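Local coordinates for protein dihydropteridine reductase (Caenorhabditis elegans, PDB 1OOE) that probably reduces quinonoid dihydrobiopterin to tetrahydrobiopterin with NADH or NADPH, as a homodimeric member of the short-chain dehydrogenase/reductase family, at residues 13-18 / 196-201; 21-26 / 204-209; 128-133 / 145-150; 168-173 / 216-221. One frame throughout, in Å; residues are numbered along the deposited sequence.

Contact 1: 13-18 / 196-201; sequences GALGSA and TPLSFI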
loop_
_atom_site.group_PDB
_atom_site.type_symbol
_atom_site.label_atom_id
_atom_site.label_comp_id
_atom_site.label_asym_id
_atom_site.label_seq_id
_atom_site.Cartn_x
_atom_site.Cartn_y
_atom_site.Cartn_z
ATOM N N GLY A 13 7.475 -20.771 -7.557
ATOM C CA GLY A 13 8.554 -19.879 -7.962
ATOM C C GLY A 13 9.934 -20.440 -7.659
ATOM O O GLY A 13 10.057 -21.473 -7.002
ATOM N N ALA A 14 10.976 -19.761 -8.132
ATOM C CA ALA A 14 12.344 -20.218 -7.907
ATOM C C ALA A 14 12.666 -20.337 -6.417
ATOM O O ALA A 14 13.091 -21.392 -5.948
ATOM C CB ALA A 14 13.332 -19.270 -8.585
ATOM N N LEU A 15 12.458 -19.252 -5.678
ATOM C CA LEU A 15 12.734 -19.245 -4.248
ATOM C C LEU A 15 11.755 -20.136 -3.489
ATOM O O LEU A 15 12.153 -20.884 -2.594
ATOM C CB LEU A 15 12.671 -17.812 -3.701
ATOM C CG LEU A 15 12.874 -17.626 -2.194
ATOM C CD1 LEU A 15 14.215 -18.218 -1.765
ATOM C CD2 LEU A 15 12.812 -16.144 -1.850
ATOM N N GLY A 16 10.479 -20.056 -3.851
ATOM C CA GLY A 16 9.469 -20.860 -3.185
ATOM C C GLY A 16 9.712 -22.351 -3.298
ATOM O O GLY A 16 9.582 -23.089 -2.315
ATOM N N SER A 17 10.062 -22.805 -4.498
ATOM C CA SER A 17 10.329 -24.219 -4.724
ATOM C C SER A 17 11.573 -24.652 -3.951
ATOM O O SER A 17 11.633 -25.767 -3.430
ATOM C CB SER A 17 10.509 -24.496 -6.225
ATOM O OG SER A 17 10.811 -25.860 -6.459
ATOM N N ALA A 18 12.564 -23.768 -3.873
ATOM C CA ALA A 18 13.791 -24.073 -3.144
ATOM C C ALA A 18 13.488 -24.250 -1.658
ATOM O O ALA A 18 14.003 -25.165 -1.009
ATOM C CB ALA A 18 14.811 -22.954 -3.336
ATOM N N THR A 196 22.982 -13.484 -4.114
ATOM C CA THR A 196 22.632 -14.289 -2.948
ATOM C C THR A 196 22.085 -15.657 -3.359
ATOM O O THR A 196 21.147 -15.747 -4.153
ATOM C CB THR A 196 21.555 -13.587 -2.071
ATOM O OG1 THR A 196 22.017 -12.293 -1.674
ATOM C CG2 THR A 196 21.264 -14.411 -0.816
ATOM N N PRO A 197 22.680 -16.743 -2.837
ATOM C CA PRO A 197 22.221 -18.096 -3.164
ATOM C C PRO A 197 20.869 -18.316 -2.498
ATOM O O PRO A 197 20.636 -17.825 -1.390
ATOM C CB PRO A 197 23.298 -18.989 -2.548
ATOM C CG PRO A 197 24.506 -18.119 -2.529
ATOM C CD PRO A 197 23.948 -16.793 -2.095
ATOM N N LEU A 198 19.980 -19.049 -3.157
ATOM C CA LEU A 198 18.666 -19.303 -2.581
ATOM C C LEU A 198 18.794 -20.076 -1.271
ATOM O O LEU A 198 17.996 -19.889 -0.350
ATOM C CB LEU A 198 17.788 -20.078 -3.571
ATOM C CG LEU A 198 17.567 -19.429 -4.948
ATOM C CD1 LEU A 198 16.594 -20.272 -5.759
ATOM C CD2 LEU A 198 17.027 -18.013 -4.780
ATOM N N SER A 199 19.811 -20.932 -1.181
ATOM C CA SER A 199 20.039 -21.732 0.019
ATOM C C SER A 199 20.298 -20.879 1.260
ATOM O O SER A 199 20.026 -21.308 2.380
ATOM C CB SER A 199 21.215 -22.695 -0.193
ATOM O OG SER A 199 22.434 -21.999 -0.391
ATOM N N PHE A 200 20.826 -19.674 1.066
ATOM C CA PHE A 200 21.096 -18.786 2.190
ATOM C C PHE A 200 19.771 -18.473 2.876
ATOM O O PHE A 200 19.688 -18.434 4.104
ATOM C CB PHE A 200 21.730 -17.483 1.704
ATOM C CG PHE A 200 22.150 -16.555 2.815
ATOM C CD1 PHE A 200 23.262 -16.845 3.602
ATOM C CD2 PHE A 200 21.442 -15.383 3.065
ATOM C CE1 PHE A 200 23.665 -15.976 4.620
ATOM C CE2 PHE A 200 21.835 -14.506 4.082
ATOM C CZ PHE A 200 22.951 -14.806 4.861
ATOM N N ILE A 201 18.740 -18.251 2.062
ATOM C CA ILE A 201 17.406 -17.940 2.563
ATOM C C ILE A 201 16.746 -19.161 3.203
ATOM O O ILE A 201 16.231 -19.080 4.323
ATOM C CB ILE A 201 16.495 -17.411 1.421
ATOM C CG1 ILE A 201 17.127 -16.166 0.788
ATOM C CG2 ILE A 201 15.107 -17.095 1.962
ATOM C CD1 ILE A 201 17.300 -15.009 1.741
#
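Beside L198, the A14 turn of helix 14-25 is fastened by a strong backbone bond, S17 N to G13 O at 2.8 Å, and by a longer one from A18 N to A14 O at 3.2 Å. L198 CD1 rests against that second acceptor, 3.7 Å from A14 O, without any polar bond between the segments. This is the beginning of the first helix of a Rossmann fold: G13, at the N-cap position, and G16 fit the glycine-rich turn that, in short-chain dehydrogenases, usually receives the dinucleotide. The contact lies next to this turn and is made there by A14, L15 and A18. L198, in the 196-201 segment, bears most of the contact from its side. Its CG stands anti to the carbonyl carbon (chi1 -57°), and the extended chain carries the two methyls to different neighbours. CD1 reaches the A14 and A18 turn, lying 4.0 Å from A18 CB and rather further from A14 CB. The L15 side chain runs out anti to its own nitrogen (chi1 177°), which brings CD1 to I201, the two side chains crossing at about a right angle. I201 has two modelled conformers, so its touch with L15 CD1 is tentative in detail. L178, in a loop, packs on both leucines, V79 adds to the cover of L15, and I201 leans on I224 of strand 221-227. The two leucines meet methyl to methyl, L15 CD1 lying 4.1 Å from L198 CD2.

Contact 2: 21-26 / 204-209; sequences EFFKKN and HLLKWT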
loop_
_atom_site.group_PDB
_atom_site.type_symbol
_atom_site.label_atom_id
_atom_site.label_comp_id
_atom_site.label_asym_id
_atom_site.label_seq_id
_atom_site.Cartn_x
_atom_site.Cartn_y
_atom_site.Cartn_z
ATOM N N GLU A 21 11.451 -27.553 -1.114
ATOM C CA GLU A 21 12.328 -28.717 -1.204
ATOM C C GLU A 21 13.233 -28.844 0.020
ATOM O O GLU A 21 13.441 -29.943 0.537
ATOM C CB GLU A 21 13.196 -28.636 -2.464
ATOM C CG GLU A 21 12.450 -28.837 -3.774
ATOM C CD GLU A 21 11.732 -30.171 -3.841
ATOM O OE1 GLU A 21 12.212 -31.139 -3.209
ATOM O OE2 GLU A 21 10.699 -30.257 -4.538
ATOM N N PHE A 22 13.768 -27.719 0.480
ATOM C CA PHE A 22 14.665 -27.715 1.628
ATOM C C PHE A 22 13.997 -28.194 2.916
ATOM O O PHE A 22 14.563 -29.008 3.644
ATOM C CB PHE A 22 15.245 -26.316 1.837
ATOM C CG PHE A 22 16.363 -26.269 2.836
ATOM C CD1 PHE A 22 17.598 -26.841 2.545
ATOM C CD2 PHE A 22 16.183 -25.656 4.070
ATOM C CE1 PHE A 22 18.639 -26.803 3.470
ATOM C CE2 PHE A 22 17.219 -25.613 5.005
ATOM C CZ PHE A 22 18.448 -26.185 4.703
ATOM N N PHE A 23 12.799 -27.693 3.206
ATOM C CA PHE A 23 12.111 -28.118 4.422
ATOM C C PHE A 23 11.704 -29.581 4.338
ATOM O O PHE A 23 11.742 -30.303 5.337
ATOM C CB PHE A 23 10.885 -27.238 4.696
ATOM C CG PHE A 23 11.208 -25.982 5.460
ATOM C CD1 PHE A 23 11.888 -24.931 4.848
ATOM C CD2 PHE A 23 10.878 -25.869 6.810
ATOM C CE1 PHE A 23 12.238 -23.788 5.570
ATOM C CE2 PHE A 23 11.223 -24.732 7.538
ATOM C CZ PHE A 23 11.906 -23.688 6.917
ATOM N N LYS A 24 11.322 -30.015 3.143
ATOM C CA LYS A 24 10.927 -31.401 2.925
ATOM C C LYS A 24 12.121 -32.308 3.215
ATOM O O LYS A 24 11.989 -33.340 3.880
ATOM C CB LYS A 24 10.471 -31.588 1.479
ATOM C CG LYS A 24 9.876 -32.948 1.169
ATOM C CD LYS A 24 9.526 -33.054 -0.312
ATOM C CE LYS A 24 8.909 -34.402 -0.643
ATOM N NZ LYS A 24 8.609 -34.535 -2.095
ATOM N N LYS A 25 13.291 -31.917 2.719
ATOM C CA LYS A 25 14.504 -32.697 2.933
ATOM C C LYS A 25 14.839 -32.766 4.418
ATOM O O LYS A 25 15.471 -33.720 4.880
ATOM C CB LYS A 25 15.680 -32.076 2.169
ATOM C CG LYS A 25 17.007 -32.799 2.387
ATOM C CD LYS A 25 18.162 -32.098 1.681
ATOM C CE LYS A 25 17.992 -32.120 0.171
ATOM N NZ LYS A 25 17.908 -33.511 -0.361
ATOM N N ASN A 26 14.403 -31.756 5.164
ATOM C CA ASN A 26 14.667 -31.699 6.593
ATOM C C ASN A 26 13.542 -32.236 7.477
ATOM O O ASN A 26 13.408 -31.839 8.633
ATOM C CB ASN A 26 15.028 -30.266 6.992
ATOM C CG ASN A 26 16.475 -29.930 6.679
ATOM O OD1 ASN A 26 17.381 -30.274 7.440
ATOM N ND2 ASN A 26 16.701 -29.274 5.548
ATOM N N HIS A 204 18.267 -19.907 6.548
ATOM C CA HIS A 204 17.867 -19.007 7.619
ATOM C C HIS A 204 16.427 -19.234 8.051
ATOM O O HIS A 204 16.107 -19.115 9.233
ATOM C CB HIS A 204 18.091 -17.544 7.229
ATOM C CG HIS A 204 19.502 -17.086 7.433
ATOM N ND1 HIS A 204 20.538 -17.474 6.610
ATOM C CD2 HIS A 204 20.058 -16.319 8.401
ATOM C CE1 HIS A 204 21.671 -16.967 7.063
ATOM N NE2 HIS A 204 21.408 -16.262 8.150
ATOM N N LEU A 205 15.550 -19.572 7.110
ATOM C CA LEU A 205 14.167 -19.826 7.492
ATOM C C LEU A 205 14.099 -21.040 8.419
ATOM O O LEU A 205 13.364 -21.028 9.408
ATOM C CB LEU A 205 13.287 -20.054 6.262
ATOM C CG LEU A 205 12.992 -18.823 5.399
ATOM C CD1 LEU A 205 12.205 -19.241 4.166
ATOM C CD2 LEU A 205 12.214 -17.796 6.214
ATOM N N LEU A 206 14.862 -22.085 8.115
ATOM C CA LEU A 206 14.853 -23.272 8.974
ATOM C C LEU A 206 15.395 -22.913 10.359
ATOM O O LEU A 206 14.853 -23.351 11.378
ATOM C CB LEU A 206 15.686 -24.409 8.358
ATOM C CG LEU A 206 15.776 -25.707 9.178
ATOM C CD1 LEU A 206 14.380 -26.262 9.420
ATOM C CD2 LEU A 206 16.633 -26.725 8.444
ATOM N N LYS A 207 16.451 -22.103 10.400
ATOM C CA LYS A 207 17.040 -21.692 11.674
ATOM C C LYS A 207 16.061 -20.883 12.521
ATOM O O LYS A 207 15.875 -21.161 13.706
ATOM C CB LYS A 207 18.305 -20.857 11.452
ATOM C CG LYS A 207 19.012 -20.491 12.758
ATOM C CD LYS A 207 20.255 -19.635 12.552
ATOM C CE LYS A 207 19.907 -18.242 12.037
ATOM N NZ LYS A 207 21.103 -17.342 12.026
ATOM N N TRP A 208 15.441 -19.874 11.916
ATOM C CA TRP A 208 14.495 -19.040 12.641
ATOM C C TRP A 208 13.254 -19.827 13.063
ATOM O O TRP A 208 12.624 -19.511 14.076
ATOM C CB TRP A 208 14.078 -17.830 11.794
ATOM C CG TRP A 208 15.213 -16.918 11.394
ATOM C CD1 TRP A 208 16.342 -16.647 12.110
ATOM C CD2 TRP A 208 15.289 -16.114 10.207
ATOM N NE1 TRP A 208 17.118 -15.720 11.444
ATOM C CE2 TRP A 208 16.492 -15.377 10.274
ATOM C CE3 TRP A 208 14.453 -15.941 9.096
ATOM C CZ2 TRP A 208 16.882 -14.482 9.270
ATOM C CZ3 TRP A 208 14.840 -15.049 8.096
ATOM C CH2 TRP A 208 16.043 -14.332 8.193
ATOM N N THR A 209 12.905 -20.852 12.294
ATOM C CA THR A 209 11.735 -21.665 12.614
ATOM C C THR A 209 11.987 -22.566 13.821
ATOM O O THR A 209 11.120 -22.716 14.688
ATOM C CB THR A 209 11.321 -22.554 11.416
ATOM O OG1 THR A 209 10.957 -21.723 10.305
ATOM C CG2 THR A 209 10.126 -23.426 11.780
#
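F22 meets L206 almost at right angles, F22 CE2 lying 3.7 Å from L206 CD2. The next residue, F23, drives its ring deeper between the two helices of this Rossmann-fold layer, 14-25 and 198-210, whose local axes cross at -52° and come within 10.8 Å. L205 CB lies in the ring plane at the edge, and T209 OG1 is also near that edge. F23 CZ comes to 3.6 Å from L206 N. Y28 and F77 add further aromatic packing around this ring. With F23 cut back to an alanine, L205 and L206 would probably face a gap, and both neighbouring rings would lose a partner. N26, just past the helix, turns back: N26 ND2 donates to F22 O at 2.9 Å with a straight bond (164°), and the same nitrogen sits over the centre of one face of the F22 ring. L206 holds CG anti to its backbone nitrogen (chi1 179°), which brings CD2 to both F22 and the folded amide, 3.7 Å from N26 CG. On the other helix, T209 OG1 gives its proton to L205 O at 2.7 Å. N26 ND2 and T209 OG1 thus bond within their own segments, and what joins the helices is mainly hydrocarbon and aromatic surface, with no hydrogen bond between them.

Contact 3: 128-133 / 145-150; sequences TGAAAA and MAKAAV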
loop_
_atom_site.group_PDB
_atom_site.type_symbol
_atom_site.label_atom_id
_atom_site.label_comp_id
_atom_site.label_asym_id
_atom_site.label_seq_id
_atom_site.Cartn_x
_atom_site.Cartn_y
_atom_site.Cartn_z
ATOM N N THR A 128 7.668 -11.092 2.098
ATOM C CA THR A 128 8.686 -10.585 1.194
ATOM C C THR A 128 8.425 -9.125 0.863
ATOM O O THR A 128 7.383 -8.785 0.308
ATOM C CB THR A 128 8.725 -11.414 -0.097
ATOM O OG1 THR A 128 8.991 -12.786 0.228
ATOM C CG2 THR A 128 9.828 -10.906 -1.020
ATOM N N GLY A 129 9.375 -8.266 1.220
ATOM C CA GLY A 129 9.237 -6.846 0.952
ATOM C C GLY A 129 10.017 -6.470 -0.294
ATOM O O GLY A 129 10.052 -7.234 -1.252
ATOM N N ALA A 130 10.644 -5.296 -0.277
ATOM C CA ALA A 130 11.439 -4.844 -1.417
ATOM C C ALA A 130 12.408 -3.739 -0.999
ATOM O O ALA A 130 11.993 -2.671 -0.549
ATOM C CB ALA A 130 10.520 -4.344 -2.527
ATOM N N ALA A 131 13.704 -3.994 -1.156
ATOM C CA ALA A 131 14.710 -3.007 -0.784
ATOM C C ALA A 131 14.464 -1.660 -1.472
ATOM O O ALA A 131 14.659 -0.606 -0.874
ATOM C CB ALA A 131 16.117 -3.534 -1.131
ATOM N N ALA A 132 14.019 -1.697 -2.724
ATOM C CA ALA A 132 13.767 -0.463 -3.465
ATOM C C ALA A 132 12.663 0.396 -2.856
ATOM O O ALA A 132 12.669 1.615 -3.011
ATOM C CB ALA A 132 13.427 -0.785 -4.918
ATOM N N ALA A 133 11.722 -0.233 -2.157
ATOM C CA ALA A 133 10.612 0.502 -1.555
ATOM C C ALA A 133 10.991 1.306 -0.314
ATOM O O ALA A 133 10.152 2.014 0.248
ATOM C CB ALA A 133 9.465 -0.458 -1.227
ATOM N N MET A 145 4.537 1.310 -4.288
ATOM C CA MET A 145 3.354 1.456 -3.431
ATOM C C MET A 145 2.949 0.146 -2.780
ATOM O O MET A 145 2.691 0.084 -1.574
ATOM C CB MET A 145 2.142 1.918 -4.238
ATOM C CG MET A 145 2.175 3.317 -4.766
ATOM S SD MET A 145 0.479 3.759 -5.148
ATOM C CE MET A 145 0.193 2.870 -6.661
ATOM N N ALA A 146 2.839 -0.882 -3.614
ATOM C CA ALA A 146 2.438 -2.210 -3.169
ATOM C C ALA A 146 3.378 -2.734 -2.098
ATOM O O ALA A 146 2.936 -3.196 -1.043
ATOM C CB ALA A 146 2.409 -3.172 -4.358
ATOM N N LYS A 147 4.679 -2.658 -2.363
ATOM C CA LYS A 147 5.650 -3.149 -1.397
ATOM C C LYS A 147 5.697 -2.299 -0.126
ATOM O O LYS A 147 5.951 -2.825 0.956
ATOM C CB LYS A 147 7.035 -3.251 -2.049
ATOM C CG LYS A 147 7.137 -4.373 -3.084
ATOM C CD LYS A 147 7.059 -5.753 -2.425
ATOM C CE LYS A 147 7.362 -6.866 -3.421
ATOM N NZ LYS A 147 7.422 -8.206 -2.754
ATOM N N ALA A 148 5.445 -0.996 -0.238
ATOM C CA ALA A 148 5.444 -0.141 0.949
ATOM C C ALA A 148 4.294 -0.583 1.851
ATOM O O ALA A 148 4.409 -0.538 3.076
ATOM C CB ALA A 148 5.273 1.335 0.562
ATOM N N ALA A 149 3.189 -1.009 1.245
ATOM C CA ALA A 149 2.046 -1.470 2.027
ATOM C C ALA A 149 2.446 -2.738 2.778
ATOM O O ALA A 149 2.074 -2.912 3.940
ATOM C CB ALA A 149 0.844 -1.744 1.122
ATOM N N VAL A 150 3.207 -3.617 2.125
ATOM C CA VAL A 150 3.648 -4.854 2.774
ATOM C C VAL A 150 4.576 -4.511 3.942
ATOM O O VAL A 150 4.516 -5.141 4.996
ATOM C CB VAL A 150 4.378 -5.802 1.779
ATOM C CG1 VAL A 150 4.966 -7.007 2.528
ATOM C CG2 VAL A 150 3.398 -6.292 0.721
HETATM O O HOH W 1 5.179 -9.128 -1.258
#
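K147 leaves helix 141-158 toward the loop 128-133, where its CB rests against two methyls, 3.7 Å from A130 CB and 3.8 Å from A133 CB. At CG the packing is tight: K147 CG is 3.4 Å from A130 CB. The chain then bends (chi2 -68°) and straightens, which lays CD and CE along the G129 carbonyl, K147 CD being 3.5 Å from G129 O. With Y143, which also packs on A130, K147 fits the Tyr-x-x-x-Lys motif of short-chain dehydrogenases, so it is probably part of the active site; in relatives this lysine commonly binds the nicotinamide ribose. Its tip is held by the loop backbone, K147 NZ donating to T128 O at 3.1 Å and to G129 O at 3.2 Å, and in each case the nitrogen stands above the carbonyl plane. A water completes a small triangle, accepting from K147 NZ at 2.8 Å and donating to T128 O at 2.7 Å. Exchanging K147 for a methionine is likely to cost G129 O this donor and leave the water without its lysine partner. V150, one turn on, places CG1 against T128 O, while A148 on the same helix packs on H152 of the second subunit.

Contact 4: 168-173 / 216-221; sequences SAVLTI and PSSGAL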
loop_
_atom_site.group_PDB
_atom_site.type_symbol
_atom_site.label_atom_id
_atom_site.label_comp_id
_atom_site.label_asym_id
_atom_site.label_seq_id
_atom_site.Cartn_x
_atom_site.Cartn_y
_atom_site.Cartn_z
ATOM N N SER A 168 5.003 -15.246 18.819
ATOM C CA SER A 168 5.354 -15.438 17.412
ATOM C C SER A 168 6.092 -14.216 16.881
ATOM O O SER A 168 6.107 -13.159 17.514
ATOM C CB SER A 168 4.099 -15.683 16.567
ATOM O OG SER A 168 3.247 -14.551 16.566
ATOM N N ALA A 169 6.703 -14.364 15.712
ATOM C CA ALA A 169 7.434 -13.258 15.107
ATOM C C ALA A 169 7.128 -13.169 13.626
ATOM O O ALA A 169 6.804 -14.173 12.990
ATOM C CB ALA A 169 8.937 -13.447 15.307
ATOM N N VAL A 170 7.208 -11.955 13.090
ATOM C CA VAL A 170 7.017 -11.730 11.664
ATOM C C VAL A 170 8.335 -11.124 11.177
ATOM O O VAL A 170 8.872 -10.203 11.804
ATOM C CB VAL A 170 5.830 -10.766 11.368
ATOM C CG1 VAL A 170 6.028 -9.440 12.078
ATOM C CG2 VAL A 170 5.700 -10.555 9.870
ATOM N N LEU A 171 8.879 -11.680 10.098
ATOM C CA LEU A 171 10.137 -11.199 9.524
ATOM C C LEU A 171 9.911 -10.974 8.033
ATOM O O LEU A 171 9.301 -11.805 7.362
ATOM C CB LEU A 171 11.258 -12.226 9.741
ATOM C CG LEU A 171 11.629 -12.530 11.198
ATOM C CD1 LEU A 171 12.744 -13.567 11.234
ATOM C CD2 LEU A 171 12.060 -11.246 11.905
ATOM N N THR A 172 10.401 -9.850 7.516
ATOM C CA THR A 172 10.211 -9.516 6.105
ATOM C C THR A 172 11.564 -9.357 5.407
ATOM O O THR A 172 12.358 -8.493 5.770
ATOM C CB THR A 172 9.365 -8.224 5.989
ATOM O OG1 THR A 172 8.038 -8.489 6.470
ATOM C CG2 THR A 172 9.279 -7.746 4.548
ATOM N N ILE A 173 11.826 -10.204 4.412
ATOM C CA ILE A 173 13.106 -10.169 3.705
ATOM C C ILE A 173 13.146 -9.232 2.501
ATOM O O ILE A 173 12.148 -9.048 1.809
ATOM C CB ILE A 173 13.530 -11.585 3.242
ATOM C CG1 ILE A 173 12.532 -12.141 2.223
ATOM C CG2 ILE A 173 13.611 -12.520 4.445
ATOM C CD1 ILE A 173 12.940 -13.485 1.635
ATOM N N PRO A 216 15.787 -12.142 14.431
ATOM C CA PRO A 216 15.990 -10.699 14.569
ATOM C C PRO A 216 14.692 -10.240 15.252
ATOM O O PRO A 216 13.784 -11.051 15.434
ATOM C CB PRO A 216 16.060 -10.215 13.122
ATOM C CG PRO A 216 16.610 -11.402 12.389
ATOM C CD PRO A 216 15.862 -12.550 13.016
ATOM N N SER A 217 14.588 -8.965 15.609
ATOM C CA SER A 217 13.373 -8.465 16.261
ATOM C C SER A 217 12.149 -8.637 15.358
ATOM O O SER A 217 12.236 -8.435 14.153
ATOM C CB SER A 217 13.527 -6.979 16.609
ATOM O OG SER A 217 14.633 -6.756 17.467
ATOM N N SER A 218 11.011 -9.010 15.941
ATOM C CA SER A 218 9.788 -9.178 15.160
ATOM C C SER A 218 9.458 -7.840 14.513
ATOM O O SER A 218 9.529 -6.797 15.166
ATOM C CB SER A 218 8.624 -9.614 16.052
ATOM O OG SER A 218 7.444 -9.816 15.289
ATOM N N GLY A 219 9.112 -7.880 13.229
ATOM C CA GLY A 219 8.786 -6.670 12.492
ATOM C C GLY A 219 9.955 -6.147 11.673
ATOM O O GLY A 219 9.824 -5.173 10.924
ATOM N N ALA A 220 11.100 -6.805 11.794
ATOM C CA ALA A 220 12.296 -6.376 11.078
ATOM C C ALA A 220 12.185 -6.455 9.557
ATOM O O ALA A 220 11.600 -7.389 9.014
ATOM C CB ALA A 220 13.496 -7.198 11.544
ATOM N N LEU A 221 12.756 -5.456 8.890
ATOM C CA LEU A 221 12.809 -5.395 7.431
ATOM C C LEU A 221 14.281 -5.739 7.202
ATOM O O LEU A 221 15.167 -4.930 7.482
ATOM C CB LEU A 221 12.483 -3.979 6.938
ATOM C CG LEU A 221 11.109 -3.429 7.355
ATOM C CD1 LEU A 221 10.947 -2.014 6.824
ATOM C CD2 LEU A 221 9.996 -4.321 6.818
HETATM O O HOH W 2 5.616 -9.774 17.307
#
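T172 and L221 form a parallel bridge, their CA atoms 5.0 Å apart, where strand 221-227 joins strand 169-175 in the central sheet of the Rossmann fold, this pair of strands being parallel. T172 N donates to A220 O at 3.1 Å, nearly along the C=O axis. One step earlier, G219 N gives V170 O a short bond of 2.7 Å, straight (173°) and in the carbonyl plane. G219 and A220 belong to a type II turn from S217 to A220, and the positive phi of G219 (98°) suits glycine, since a CB would press on the preceding carbonyl oxygen. Within the turn a side chain takes over the backbone's role: S218 OG, held anti to its own nitrogen (chi1 -178°), accepts from V170 N at 3.1 Å. A water also bonds to this hydroxyl at 2.7 Å from S218 OG. V170 CG1 stands between its own N and carbonyl carbon and so leans over the turn, close to S218 OG and G219 N. L171 faces the other way. Its branch crosses P216 at about a right angle, L171 CD1 touching P216 CD at 3.7 Å, while CD2 lies against the S217 carbonyl; W208 of helix 198-210 packs on both L171 and P216. T172 and L221 run side by side on the opposite face from L171, with the T172 hydroxyl bonded to T154 of helix 141-158. T172 CB lies 4.0 Å from L221 CD2, and L221 CA makes a bent CA-H...O contact with T172 O, 3.5 Å from CA to oxygen.

Contacts 1 and 2 join the same two helices, 14-25 and 198-210, contact 1 at their N-terminal ends near the surface and contact 2 further along, partly buried; both rely on apolar side chains. Contact 3 is the buried one, and there a lysine reaches backbone carbonyls and a water. Contact 4, partly buried, is mainly backbone pairing within the sheet. The sheet connects them: I201 of contact 1 packs on I173 of contact 4, contact 2 touches contact 4 through W208, and G129 N of contact 3 probably bonds to I173 O. Contacts 2 and 3 lie on opposite sides of the chain's centre, their centres about 24 Å apart.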